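Local coordinates for protein thermotoga maritima TmcAL (Thermotoga maritima, PDB 5Y0T) that belongs to the HIGH nucleotidyl transferase family of the HUP clan and holds adenosine-5'-rp-alpha-thio-triphosphate in a pocket of its chain, at residues F275-A287 / D295-F307. Sequence-based numbering, arbitrary orientation.
Sequences FSEGLEKRFHVCA and DFLECVKAKRFTF
Phe296 meets Phe283 edge-to-face: its CZ stands over one face of the Phe283 ring, and the planes are 89° apart. Phe275 CZ sits over the centre of the opposite face. Phe283 O and Ala287 N lie at the edge of the Phe296 ring, and Val300 CG2 is over one of its faces. The Phe305 ring is held between Arg304 CG on one face and Leu279 CD2 on the other, a CH-pi contact with Leu279 CD2 3.8 Å from the Phe305 ring centroid. Glu277 O lies at the edge of the Phe305 ring. Phe283, Phe296 and Val300 pack between helices 279-289 and 293-300, a helical hairpin; the axes of 279-287 and 295-300 run roughly antiparallel, at 140°. Leu279 and Glu277 meet the loop that follows. Val300 is a knob in the hole formed by Leu279, Arg282, Phe283 and Cys286. A disulfide staples the hairpin, with Cys286 SG and Cys299 SG 2.1 Å apart. The Arg282 chain bends at its third torsion (chi3 74°), turning its guanidinium side-on to Val300 O. Arg282 NE and NH2 both donate to Val300 O, at 2.8 and 2.9 Å. A weak bond also runs from Arg282 NH2 to Cys299 O. Glu277 OE2 forms a salt bridge with Arg309 of helix 307-318.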
# COMPACT_ATOMS: atom_id res chain seq x y z
N PHE A 275 -8.51 2.29 16.20
CA PHE A 275 -9.33 3.36 15.65
C PHE A 275 -10.61 3.56 16.45
O PHE A 275 -11.38 2.64 16.67
CB PHE A 275 -9.65 3.10 14.17
CG PHE A 275 -8.58 3.60 13.26
CD1 PHE A 275 -8.61 4.90 12.76
CD2 PHE A 275 -7.51 2.79 12.93
CE1 PHE A 275 -7.60 5.36 11.95
CE2 PHE A 275 -6.50 3.25 12.12
CZ PHE A 275 -6.54 4.53 11.62
N SER A 276 -10.79 4.80 16.90
CA SER A 276 -11.99 5.25 17.60
C SER A 276 -11.92 6.76 17.64
O SER A 276 -11.02 7.36 17.05
CB SER A 276 -12.07 4.66 19.01
OG SER A 276 -11.04 5.20 19.83
N GLU A 277 -12.86 7.37 18.36
CA GLU A 277 -12.89 8.82 18.58
C GLU A 277 -12.76 9.64 17.30
O GLU A 277 -12.11 10.69 17.30
CB GLU A 277 -11.76 9.23 19.53
CG GLU A 277 -11.85 8.62 20.91
CD GLU A 277 -10.75 9.14 21.83
OE1 GLU A 277 -10.77 10.35 22.15
OE2 GLU A 277 -9.87 8.34 22.21
N GLY A 278 -13.39 9.17 16.23
CA GLY A 278 -13.37 9.88 14.96
C GLY A 278 -12.06 9.82 14.18
O GLY A 278 -11.89 10.57 13.22
N LEU A 279 -11.15 8.93 14.57
CA LEU A 279 -9.84 8.86 13.92
C LEU A 279 -9.91 8.32 12.49
O LEU A 279 -9.03 8.60 11.68
CB LEU A 279 -8.87 8.00 14.75
CG LEU A 279 -8.22 8.79 15.88
CD1 LEU A 279 -7.68 7.87 16.97
CD2 LEU A 279 -7.10 9.66 15.33
N GLU A 280 -10.94 7.53 12.19
CA GLU A 280 -11.07 6.98 10.85
C GLU A 280 -11.24 8.13 9.87
O GLU A 280 -10.54 8.19 8.84
CB GLU A 280 -12.25 6.01 10.74
CG GLU A 280 -12.14 4.78 11.64
CD GLU A 280 -12.81 4.99 12.99
OE1 GLU A 280 -13.01 6.15 13.39
OE2 GLU A 280 -13.13 3.99 13.67
N LYS A 281 -12.14 9.05 10.20
CA LYS A 281 -12.41 10.20 9.34
C LYS A 281 -11.19 11.10 9.24
O LYS A 281 -10.89 11.63 8.17
CB LYS A 281 -13.62 11.01 9.84
CG LYS A 281 -14.01 12.18 8.94
CD LYS A 281 -15.31 12.84 9.40
CE LYS A 281 -15.78 13.92 8.42
NZ LYS A 281 -17.04 14.58 8.88
N ARG A 282 -10.47 11.27 10.34
CA ARG A 282 -9.28 12.11 10.33
C ARG A 282 -8.19 11.51 9.43
O ARG A 282 -7.54 12.23 8.67
CB ARG A 282 -8.76 12.33 11.76
CG ARG A 282 -9.76 13.11 12.65
CD ARG A 282 -9.21 13.37 14.04
NE ARG A 282 -8.19 14.41 14.02
CZ ARG A 282 -8.44 15.70 14.19
NH1 ARG A 282 -9.69 16.11 14.40
NH2 ARG A 282 -7.45 16.58 14.16
N PHE A 283 -7.98 10.20 9.52
CA PHE A 283 -7.02 9.55 8.63
C PHE A 283 -7.46 9.73 7.17
O PHE A 283 -6.65 10.07 6.32
CB PHE A 283 -6.87 8.05 8.94
CG PHE A 283 -5.65 7.71 9.76
CD1 PHE A 283 -5.48 8.24 11.03
CD2 PHE A 283 -4.67 6.84 9.27
CE1 PHE A 283 -4.37 7.92 11.80
CE2 PHE A 283 -3.55 6.51 10.03
CZ PHE A 283 -3.39 7.05 11.29
N HIS A 284 -8.74 9.52 6.91
CA HIS A 284 -9.26 9.56 5.55
C HIS A 284 -9.12 10.95 4.93
O HIS A 284 -8.64 11.09 3.79
CB HIS A 284 -10.73 9.13 5.54
CG HIS A 284 -11.29 8.97 4.16
ND1 HIS A 284 -12.00 9.97 3.52
CD2 HIS A 284 -11.25 7.93 3.29
CE1 HIS A 284 -12.38 9.56 2.33
NE2 HIS A 284 -11.94 8.32 2.16
N VAL A 285 -9.54 11.97 5.68
CA VAL A 285 -9.51 13.35 5.20
C VAL A 285 -8.08 13.87 5.11
O VAL A 285 -7.70 14.44 4.09
CB VAL A 285 -10.35 14.28 6.10
CG1 VAL A 285 -10.28 15.72 5.62
CG2 VAL A 285 -11.80 13.81 6.14
N CYS A 286 -7.28 13.67 6.16
CA CYS A 286 -5.93 14.22 6.16
C CYS A 286 -5.04 13.59 5.09
O CYS A 286 -4.15 14.25 4.56
CB CYS A 286 -5.28 14.04 7.54
SG CYS A 286 -6.03 15.12 8.80
N ALA A 287 -5.28 12.32 4.79
CA ALA A 287 -4.50 11.64 3.75
C ALA A 287 -4.71 12.31 2.39
O ALA A 287 -3.79 12.41 1.58
CB ALA A 287 -4.88 10.17 3.67
N ASP A 295 3.12 16.54 7.27
CA ASP A 295 1.91 17.36 7.29
C ASP A 295 0.69 16.52 7.68
O ASP A 295 -0.20 16.99 8.39
CB ASP A 295 1.67 18.05 5.94
CG ASP A 295 2.69 19.14 5.65
OD1 ASP A 295 3.44 19.52 6.57
OD2 ASP A 295 2.74 19.61 4.49
N PHE A 296 0.66 15.27 7.20
CA PHE A 296 -0.40 14.33 7.57
C PHE A 296 -0.53 14.20 9.08
O PHE A 296 -1.62 14.30 9.63
CB PHE A 296 -0.13 12.95 6.96
CG PHE A 296 -1.08 11.87 7.44
CD1 PHE A 296 -0.69 10.96 8.42
CD2 PHE A 296 -2.34 11.75 6.87
CE1 PHE A 296 -1.55 9.96 8.84
CE2 PHE A 296 -3.22 10.74 7.29
CZ PHE A 296 -2.82 9.85 8.28
N LEU A 297 0.60 13.94 9.74
CA LEU A 297 0.64 13.75 11.18
C LEU A 297 0.11 14.98 11.92
O LEU A 297 -0.70 14.85 12.84
CB LEU A 297 2.06 13.41 11.64
CG LEU A 297 2.57 12.00 11.29
CD1 LEU A 297 4.01 11.78 11.77
CD2 LEU A 297 1.65 10.94 11.88
N GLU A 298 0.54 16.16 11.49
CA GLU A 298 0.06 17.40 12.08
C GLU A 298 -1.44 17.61 11.85
O GLU A 298 -2.15 18.10 12.72
CB GLU A 298 0.84 18.59 11.53
CG GLU A 298 2.31 18.62 11.94
CD GLU A 298 2.50 18.97 13.42
OE1 GLU A 298 1.56 19.54 14.05
OE2 GLU A 298 3.59 18.68 13.95
N CYS A 299 -1.93 17.22 10.68
CA CYS A 299 -3.35 17.34 10.37
C CYS A 299 -4.20 16.44 11.27
O CYS A 299 -5.25 16.86 11.76
CB CYS A 299 -3.62 17.02 8.90
SG CYS A 299 -5.38 17.03 8.42
N VAL A 300 -3.77 15.20 11.48
CA VAL A 300 -4.54 14.25 12.29
C VAL A 300 -4.45 14.64 13.77
O VAL A 300 -5.42 14.52 14.52
CB VAL A 300 -4.05 12.80 12.10
CG1 VAL A 300 -4.81 11.85 13.04
CG2 VAL A 300 -4.20 12.35 10.63
N LYS A 301 -3.26 15.10 14.17
CA LYS A 301 -2.98 15.49 15.55
C LYS A 301 -3.92 16.56 16.10
O LYS A 301 -4.22 17.55 15.44
CB LYS A 301 -1.53 16.00 15.68
CG LYS A 301 -1.18 16.62 17.04
CD LYS A 301 -0.42 15.63 17.93
CE LYS A 301 -0.13 16.21 19.31
NZ LYS A 301 -1.38 16.55 20.05
N ALA A 302 -4.38 16.35 17.32
CA ALA A 302 -5.13 17.38 18.03
C ALA A 302 -4.83 17.20 19.50
O ALA A 302 -4.02 16.34 19.87
CB ALA A 302 -6.62 17.27 17.76
N LYS A 303 -5.49 18.00 20.32
CA LYS A 303 -5.31 17.97 21.76
C LYS A 303 -5.37 16.54 22.31
O LYS A 303 -4.50 16.13 23.07
CB LYS A 303 -6.38 18.84 22.43
CG LYS A 303 -6.24 18.96 23.94
CD LYS A 303 -7.37 19.82 24.53
CE LYS A 303 -7.26 19.90 26.05
NZ LYS A 303 -7.19 18.53 26.65
N ARG A 304 -6.38 15.78 21.90
CA ARG A 304 -6.60 14.46 22.50
C ARG A 304 -5.75 13.35 21.89
O ARG A 304 -5.82 12.21 22.35
CB ARG A 304 -8.08 14.09 22.42
CG ARG A 304 -8.67 14.04 21.02
CD ARG A 304 -10.19 14.13 21.07
NE ARG A 304 -10.79 13.96 19.74
CZ ARG A 304 -10.87 14.91 18.82
NH1 ARG A 304 -10.38 16.12 19.06
NH2 ARG A 304 -11.43 14.66 17.64
N PHE A 305 -4.94 13.65 20.87
CA PHE A 305 -4.08 12.61 20.28
C PHE A 305 -2.60 12.95 20.36
O PHE A 305 -2.17 14.04 20.00
CB PHE A 305 -4.46 12.36 18.82
CG PHE A 305 -5.92 12.12 18.62
CD1 PHE A 305 -6.56 11.07 19.26
CD2 PHE A 305 -6.66 12.93 17.76
CE1 PHE A 305 -7.91 10.84 19.07
CE2 PHE A 305 -8.01 12.70 17.57
CZ PHE A 305 -8.64 11.65 18.22
N THR A 306 -1.81 12.00 20.87
CA THR A 306 -0.36 12.10 20.81
C THR A 306 0.18 11.67 19.44
O THR A 306 -0.48 10.92 18.71
CB THR A 306 0.31 11.25 21.88
OG1 THR A 306 0.12 9.87 21.56
CG2 THR A 306 -0.30 11.55 23.25
N PHE A 307 1.36 12.14 19.09
CA PHE A 307 1.99 11.74 17.84
C PHE A 307 2.25 10.24 17.82
O PHE A 307 2.08 9.59 16.79
CB PHE A 307 3.30 12.51 17.61
CG PHE A 307 3.09 13.90 17.09
CD1 PHE A 307 2.58 14.10 15.82
CD2 PHE A 307 3.39 15.01 17.87
CE1 PHE A 307 2.36 15.39 15.33
CE2 PHE A 307 3.18 16.30 17.39
CZ PHE A 307 2.67 16.49 16.12